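Local atomic coordinates of post-proline cleaving enzyme (Rickettsia typhi, PDB entry 4HVT), a protein that probably acts as a serine-type oligopeptidase of the prolyl oligopeptidase family, hydrolysing peptide bonds on the carboxyl side of proline. Residues A[192-195]-A[196-199]; A[694-697]-A[698-702]. All blocks are in the same frame, centred on the assembly; numbering follows the deposited sequence. Where two conformers were deposited one is given.

Interaction 1: A[192-195]-A[196-199]; sequences WINK and DTII
Asn-194 and Thr-197 meet through a single oxygen, the amide OD1 of Asn-194, which takes two bonds from the residues that follow it round a tight turn. The hydroxyl OG1 of Thr-197 donates to Asn-194 OD1 at 2.8 Å from above the amide plane, 37° out of it, while the backbone N of Asp-196 reaches the same OD1 at 2.9 Å from nearer that plane. The asparagine can fold back over its own turn because CG sits between the backbone N and the carbonyl carbon (chi1 64°). Two bonds on OD1 should fix the rotation of the amide. Beside it, the N of Ile-193 donates to Thr-197 O at 2.8 Å, and the N of Asn-194 gives that oxygen a second, weak bond. Two consecutive residues thus face one, a classic beta bulge, set against a type I turn from Asn-194 to Thr-197; together they form the hairpin connection between strands 190-192 and 197-200, in a four-stranded antiparallel sheet of the beta-propeller domain. Apolar contacts flank this polar centre. In the conformer given, one of two, Ile-193 CD1 lies 3.6 Å from Ile-199 CG2, and Ile-198 CG2 comes obliquely to the rim of the Trp-192 indole, 3.9 Å from CE3. At the turn's outer end, Lys-195 runs alongside Asp-196 and bends only at its last torsion, bringing NZ to OD2 at 2.8 Å in a salt bridge on the syn side of the carboxylate. Further out, Arg-223 pairs with Asp-196 OD1 and also bonds Lys-195 O, whereas the indole NE1 of Trp-192 donates to Ser-135 O.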
# COMPACT_ATOMS: atom_id res chain seq x y z
N TRP A 192 -13.84 -4.20 17.87
CA TRP A 192 -14.87 -4.63 18.80
C TRP A 192 -14.27 -5.34 20.05
O TRP A 192 -13.36 -6.17 19.90
CB TRP A 192 -15.85 -5.58 18.14
CG TRP A 192 -16.72 -5.04 17.09
CD1 TRP A 192 -16.47 -5.04 15.76
CD2 TRP A 192 -17.99 -4.41 17.25
NE1 TRP A 192 -17.50 -4.52 15.06
CE2 TRP A 192 -18.44 -4.07 15.96
CE3 TRP A 192 -18.78 -4.05 18.34
CZ2 TRP A 192 -19.64 -3.45 15.73
CZ3 TRP A 192 -19.99 -3.42 18.11
CH2 TRP A 192 -20.41 -3.15 16.79
N ILE A 193 -14.78 -5.02 21.24
CA ILE A 193 -14.44 -5.68 22.53
C ILE A 193 -15.57 -6.73 22.78
O ILE A 193 -15.34 -7.95 23.13
CB ILE A 193 -14.31 -4.59 23.68
CG1 ILE A 193 -13.08 -3.65 23.53
CG2 ILE A 193 -14.23 -5.15 25.09
CD1 ILE A 193 -11.74 -4.34 23.37
N ASN A 194 -16.81 -6.25 22.69
CA ASN A 194 -17.97 -7.09 22.80
C ASN A 194 -19.10 -6.40 22.04
O ASN A 194 -18.86 -5.37 21.42
CB ASN A 194 -18.29 -7.47 24.26
CG ASN A 194 -18.67 -6.29 25.15
OD1 ASN A 194 -19.31 -5.33 24.73
ND2 ASN A 194 -18.29 -6.37 26.45
N LYS A 195 -20.32 -6.91 22.11
CA LYS A 195 -21.35 -6.33 21.27
C LYS A 195 -21.70 -4.88 21.64
O LYS A 195 -22.31 -4.17 20.80
CB LYS A 195 -22.61 -7.18 21.29
CG LYS A 195 -23.32 -7.22 22.61
CD LYS A 195 -24.48 -8.20 22.51
CE LYS A 195 -25.20 -8.28 23.82
NZ LYS A 195 -25.75 -7.01 24.37
N ASP A 196 -21.25 -4.44 22.81
CA ASP A 196 -21.55 -3.11 23.35
C ASP A 196 -20.32 -2.29 23.72
O ASP A 196 -20.46 -1.27 24.43
CB ASP A 196 -22.48 -3.20 24.57
CG ASP A 196 -23.81 -3.86 24.24
OD1 ASP A 196 -24.41 -3.50 23.21
OD2 ASP A 196 -24.28 -4.74 25.04
N THR A 197 -19.15 -2.64 23.18
CA THR A 197 -17.93 -1.97 23.59
C THR A 197 -16.91 -2.02 22.47
O THR A 197 -16.74 -3.07 21.82
CB THR A 197 -17.31 -2.69 24.80
OG1 THR A 197 -18.33 -2.94 25.78
CG2 THR A 197 -16.23 -1.83 25.44
N ILE A 198 -16.31 -0.88 22.18
CA ILE A 198 -15.20 -0.84 21.21
C ILE A 198 -13.97 -0.18 21.82
O ILE A 198 -14.04 0.57 22.83
CB ILE A 198 -15.61 -0.11 19.88
CG1 ILE A 198 -15.90 1.38 20.12
CG2 ILE A 198 -16.84 -0.79 19.27
CD1 ILE A 198 -16.01 2.27 18.89
N ILE A 199 -12.82 -0.45 21.21
CA ILE A 199 -11.61 0.28 21.52
C ILE A 199 -11.10 0.92 20.22
O ILE A 199 -11.20 0.37 19.14
CB ILE A 199 -10.57 -0.66 22.18
CG1 ILE A 199 -9.33 0.11 22.57
CG2 ILE A 199 -10.17 -1.83 21.28
CD1 ILE A 199 -8.38 -0.74 23.40

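Interaction 2: A[694-697]-A[698-702]; sequences YFIN and LYTFF
Leu-698 meets Tyr-694 twice, one turn further along the helix: its N donates to Tyr-694 O at 2.9 Å, and its CD1 approaches the tyrosine ring at CE1, 4.2 Å away. The hydroxyl of that tyrosine is held by Glu-589 and Thr-644. At Tyr-699 the N bonds to Phe-695 O, and the ring edge, at CD2, lies 3.4 Å from the same Phe-695 O. The two aromatic side chains run side by side, with Tyr-699 CE2 4.1 Å from Phe-695 CD1. Thr-700 grips Ile-696 O with two bonds, from its N at 3.0 Å and from its hydroxyl OG1 at 2.6 Å, and they come from opposite faces of the carbonyl plane. The hydroxyl swings back to that carbonyl because OG1 stands beside the backbone N (chi1 -60°), which leaves a buried OG1 satisfied within its own helix. Phe-701 continues the ladder, its N donating to Asn-697 O at 3.0 Å. Phe-702 N carries it on to Leu-698 O. These are the i to i+4 bonds of an alpha helix; with Leu-698 and the Phe-702 ring on strand 585-589, helix 688-706 packs against the central sheet, a feature of the alpha/beta-hydrolase fold.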
# COMPACT_ATOMS: atom_id res chain seq x y z
N TYR A 694 -6.92 10.77 -14.00
CA TYR A 694 -5.50 10.78 -13.66
C TYR A 694 -4.68 9.88 -14.61
O TYR A 694 -3.67 10.31 -15.18
CB TYR A 694 -5.37 10.30 -12.22
CG TYR A 694 -3.98 10.30 -11.69
CD1 TYR A 694 -3.14 9.23 -11.89
CD2 TYR A 694 -3.48 11.41 -10.99
CE1 TYR A 694 -1.85 9.23 -11.41
CE2 TYR A 694 -2.22 11.39 -10.43
CZ TYR A 694 -1.39 10.36 -10.68
OH TYR A 694 -0.15 10.31 -10.18
N PHE A 695 -5.14 8.66 -14.83
CA PHE A 695 -4.43 7.74 -15.73
C PHE A 695 -4.52 8.07 -17.22
O PHE A 695 -3.60 7.81 -17.96
CB PHE A 695 -4.80 6.30 -15.44
CG PHE A 695 -4.19 5.81 -14.17
CD1 PHE A 695 -2.79 5.77 -14.04
CD2 PHE A 695 -4.97 5.59 -13.07
CE1 PHE A 695 -2.18 5.36 -12.87
CE2 PHE A 695 -4.38 5.16 -11.89
CZ PHE A 695 -2.99 5.07 -11.79
N ILE A 696 -5.60 8.70 -17.63
CA ILE A 696 -5.65 9.25 -18.99
C ILE A 696 -4.59 10.34 -19.17
O ILE A 696 -3.93 10.40 -20.21
CB ILE A 696 -7.06 9.82 -19.32
CG1 ILE A 696 -8.11 8.70 -19.39
CG2 ILE A 696 -7.05 10.63 -20.60
CD1 ILE A 696 -9.50 9.25 -19.08
N ASN A 697 -4.48 11.22 -18.19
CA ASN A 697 -3.47 12.29 -18.25
C ASN A 697 -2.06 11.71 -18.25
O ASN A 697 -1.21 12.09 -19.11
CB ASN A 697 -3.66 13.22 -17.11
CG ASN A 697 -4.85 14.14 -17.30
OD1 ASN A 697 -5.25 14.44 -18.44
ND2 ASN A 697 -5.42 14.64 -16.17
N LEU A 698 -1.83 10.75 -17.36
CA LEU A 698 -0.52 10.15 -17.23
C LEU A 698 -0.08 9.39 -18.49
O LEU A 698 1.07 9.53 -18.94
CB LEU A 698 -0.48 9.24 -15.99
CG LEU A 698 0.93 8.74 -15.65
CD1 LEU A 698 1.25 8.79 -14.18
CD2 LEU A 698 1.06 7.36 -16.24
N TYR A 699 -0.98 8.57 -19.01
CA TYR A 699 -0.67 7.75 -20.20
C TYR A 699 -0.64 8.58 -21.48
O TYR A 699 0.14 8.26 -22.36
CB TYR A 699 -1.52 6.47 -20.29
CG TYR A 699 -0.96 5.42 -19.40
CD1 TYR A 699 0.18 4.70 -19.76
CD2 TYR A 699 -1.55 5.13 -18.20
CE1 TYR A 699 0.72 3.75 -18.92
CE2 TYR A 699 -1.01 4.19 -17.36
CZ TYR A 699 0.11 3.51 -17.72
OH TYR A 699 0.63 2.56 -16.87
N THR A 700 -1.37 9.69 -21.53
CA THR A 700 -1.28 10.58 -22.67
C THR A 700 0.11 11.20 -22.64
O THR A 700 0.78 11.23 -23.67
CB THR A 700 -2.42 11.62 -22.67
OG1 THR A 700 -3.68 10.95 -22.73
CG2 THR A 700 -2.27 12.57 -23.88
N PHE A 701 0.55 11.63 -21.45
CA PHE A 701 1.87 12.25 -21.28
C PHE A 701 2.98 11.30 -21.82
O PHE A 701 3.86 11.71 -22.56
CB PHE A 701 2.11 12.65 -19.79
CG PHE A 701 3.53 12.92 -19.45
CD1 PHE A 701 4.14 14.13 -19.81
CD2 PHE A 701 4.29 11.99 -18.80
CE1 PHE A 701 5.46 14.37 -19.46
CE2 PHE A 701 5.61 12.20 -18.50
CZ PHE A 701 6.20 13.39 -18.84
N PHE A 702 2.95 10.04 -21.43
CA PHE A 702 4.02 9.12 -21.80
C PHE A 702 3.92 8.74 -23.23
O PHE A 702 4.94 8.59 -23.90
CB PHE A 702 4.01 7.88 -20.89
CG PHE A 702 4.75 8.09 -19.59
CD1 PHE A 702 6.10 8.37 -19.62
CD2 PHE A 702 4.11 7.88 -18.35
CE1 PHE A 702 6.82 8.54 -18.45
CE2 PHE A 702 4.82 8.03 -17.19
CZ PHE A 702 6.19 8.37 -17.24

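Two local contacts, one at a hairpin turn and one along a helix, sit in the two domains of this enzyme. Interaction 1 comes first along the chain, in the beta-propeller domain; interaction 2 follows near the C-terminus, on helix 688-706 of the hydrolase domain. They lie on opposite sides of the chain's centre, their own centres 46 Å apart and their nearest atoms about 31 Å apart. Nor do they share a sheet: the strands joined by the 192-199 turn, 190-192 and 197-200, belong to a four-stranded antiparallel one, whereas the helix packs on the eight-stranded mixed sheet. The two are thus local features of different domains, with no direct contact between them.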